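Local coordinates for protein cyclic UMP-AMP synthase (Rhodothermus marinus SG0.5JP17-172, PDB 6E0K) that joins UTP and ATP into the cyclic dinucleotide 3',3'-cUAMP, a second messenger that triggers abortive infection in antiphage defence, at residues 117-122 against 130-135. Numbering follows the deposited sequence.
Sequences KTLKVE and VVVCIQ
Leu119 and Val130 face each other as an antiparallel hydrogen-bonded pair of a beta hairpin, Leu119 N giving its hydrogen to Val130 O at 2.8 Å and Val130 N returning one to Leu119 O at 2.7 Å. Toward Lys117 and Val132 the chains diverge, and water bridges the backbones: one molecule accepts from Val132 N at 2.9 Å and lies within hydrogen-bonding distance of both Lys117 O and Val130 O, while a second lies between Lys117 O and Val132 O. On the Leu119 face, which packs against helix 92-107, CD1 of Leu119 meets CG2 of Val132 at 3.8 Å, and Val121 CG2 reaches Val130 CG2 at 4.0 Å. The other face belongs to Thr118 and Val131, whose CG2 methyls approach to 3.5 Å. With chi1 at 59°, Thr118 sends CG2 to this methyl contact and leaves OG1 for a hydrogen bond to Asp129, a magnesium ligand that also forms a salt bridge with Lys120. Lys117 through Lys120 all belong to the UTP site. The hairpin thus has one apolar face against helix 92-107 and another that carries the Thr118-Val131 methyl contact and borders the UTP- and magnesium-binding residues, and the two backbone bonds, with the Thr118 hydroxyl, probably help position nucleotide-binding residues beside the metal-binding carboxylate.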
loop_
_atom_site.group_PDB
_atom_site.type_symbol
_atom_site.label_atom_id
_atom_site.label_comp_id
_atom_site.label_asym_id
_atom_site.label_seq_id
_atom_site.Cartn_x
_atom_site.Cartn_y
_atom_site.Cartn_z
ATOM N N LYS A 117 -4.255 -5.199 -13.977
ATOM C CA LYS A 117 -2.895 -4.922 -13.548
ATOM C C LYS A 117 -2.267 -6.082 -12.799
ATOM O O LYS A 117 -1.080 -6.010 -12.459
ATOM C CB LYS A 117 -2.854 -3.671 -12.656
ATOM C CG LYS A 117 -3.261 -2.370 -13.340
ATOM C CD LYS A 117 -3.267 -1.222 -12.338
ATOM C CE LYS A 117 -3.294 0.132 -13.025
ATOM N NZ LYS A 117 -4.424 0.250 -13.982
ATOM N N THR A 118 -3.027 -7.139 -12.526
ATOM C CA THR A 118 -2.583 -8.216 -11.656
ATOM C C THR A 118 -3.089 -9.546 -12.181
ATOM O O THR A 118 -3.990 -9.610 -13.020
ATOM C CB THR A 118 -3.100 -8.054 -10.225
ATOM O OG1 THR A 118 -4.531 -8.039 -10.254
ATOM C CG2 THR A 118 -2.585 -6.765 -9.600
ATOM N N LEU A 119 -2.470 -10.607 -11.681
ATOM C CA LEU A 119 -2.962 -11.965 -11.833
ATOM C C LEU A 119 -3.727 -12.298 -10.564
ATOM O O LEU A 119 -3.203 -12.108 -9.462
ATOM C CB LEU A 119 -1.809 -12.955 -12.028
ATOM C CG LEU A 119 -1.174 -13.199 -13.396
ATOM C CD1 LEU A 119 0.124 -13.979 -13.248
ATOM C CD2 LEU A 119 -2.151 -13.964 -14.275
ATOM N N LYS A 120 -4.965 -12.753 -10.709
ATOM C CA LYS A 120 -5.760 -13.136 -9.551
ATOM C C LYS A 120 -5.709 -14.646 -9.371
ATOM O O LYS A 120 -5.902 -15.400 -10.331
ATOM C CB LYS A 120 -7.207 -12.663 -9.693
ATOM C CG LYS A 120 -7.344 -11.128 -9.603
ATOM C CD LYS A 120 -8.800 -10.698 -9.435
ATOM C CE LYS A 120 -8.919 -9.412 -8.610
ATOM N NZ LYS A 120 -8.016 -8.337 -9.109
ATOM N N VAL A 121 -5.425 -15.080 -8.149
ATOM C CA VAL A 121 -5.238 -16.491 -7.850
ATOM C C VAL A 121 -6.135 -16.867 -6.684
ATOM O O VAL A 121 -6.074 -16.231 -5.627
ATOM C CB VAL A 121 -3.770 -16.800 -7.512
ATOM C CG1 VAL A 121 -3.605 -18.271 -7.206
ATOM C CG2 VAL A 121 -2.849 -16.345 -8.654
ATOM N N GLU A 122 -6.964 -17.892 -6.874
ATOM C CA GLU A 122 -7.735 -18.485 -5.781
ATOM C C GLU A 122 -6.889 -19.584 -5.144
ATOM O O GLU A 122 -6.733 -20.660 -5.724
ATOM C CB GLU A 122 -9.054 -19.050 -6.301
ATOM C CG GLU A 122 -9.896 -18.031 -7.057
ATOM C CD GLU A 122 -10.228 -16.815 -6.222
ATOM O OE1 GLU A 122 -10.612 -16.997 -5.040
ATOM O OE2 GLU A 122 -10.096 -15.681 -6.748
ATOM N N VAL A 130 -1.952 -10.734 -7.452
ATOM C CA VAL A 130 -0.518 -10.909 -7.674
ATOM C C VAL A 130 -0.039 -9.865 -8.670
ATOM O O VAL A 130 -0.471 -9.858 -9.826
ATOM C CB VAL A 130 -0.196 -12.325 -8.176
ATOM C CG1 VAL A 130 1.294 -12.479 -8.391
ATOM C CG2 VAL A 130 -0.684 -13.379 -7.175
ATOM N N VAL A 131 0.859 -8.986 -8.225
ATOM C CA VAL A 131 1.500 -8.018 -9.111
ATOM C C VAL A 131 2.789 -8.640 -9.636
ATOM O O VAL A 131 3.704 -8.946 -8.864
ATOM C CB VAL A 131 1.782 -6.697 -8.385
ATOM C CG1 VAL A 131 2.594 -5.778 -9.296
ATOM C CG2 VAL A 131 0.488 -6.015 -7.990
ATOM N N VAL A 132 2.845 -8.854 -10.947
ATOM C CA VAL A 132 4.022 -9.404 -11.605
ATOM C C VAL A 132 4.864 -8.233 -12.080
ATOM O O VAL A 132 4.387 -7.393 -12.850
ATOM C CB VAL A 132 3.626 -10.310 -12.778
ATOM C CG1 VAL A 132 4.865 -10.788 -13.502
ATOM C CG2 VAL A 132 2.800 -11.487 -12.281
ATOM N N CYS A 133 6.109 -8.147 -11.612
ATOM C CA CYS A 133 6.886 -6.937 -11.866
ATOM C C CYS A 133 8.365 -7.270 -11.982
ATOM O O CYS A 133 8.807 -8.359 -11.633
ATOM C CB CYS A 133 6.664 -5.899 -10.766
ATOM S SG CYS A 133 7.064 -6.469 -9.096
ATOM N N ILE A 134 9.130 -6.304 -12.495
ATOM C CA ILE A 134 10.581 -6.406 -12.575
ATOM C C ILE A 134 11.176 -5.280 -11.738
ATOM O O ILE A 134 10.601 -4.192 -11.623
ATOM C CB ILE A 134 11.068 -6.341 -14.040
ATOM C CG1 ILE A 134 10.578 -7.563 -14.817
ATOM C CG2 ILE A 134 12.585 -6.259 -14.102
ATOM C CD1 ILE A 134 11.064 -7.577 -16.239
ATOM N N GLN A 135 12.313 -5.561 -11.115
ATOM C CA GLN A 135 13.023 -4.546 -10.348
ATOM C C GLN A 135 13.209 -3.289 -11.193
ATOM O O GLN A 135 13.523 -3.373 -12.377
ATOM C CB GLN A 135 14.383 -5.098 -9.919
ATOM C CG GLN A 135 15.206 -4.167 -9.055
ATOM C CD GLN A 135 16.589 -4.738 -8.795
ATOM O OE1 GLN A 135 17.598 -4.146 -9.169
ATOM N NE2 GLN A 135 16.637 -5.915 -8.175
HETATM O O HOH W 1 1.412 -6.895 -13.117
HETATM O O HOH W 2 0.276 -8.785 -12.381
#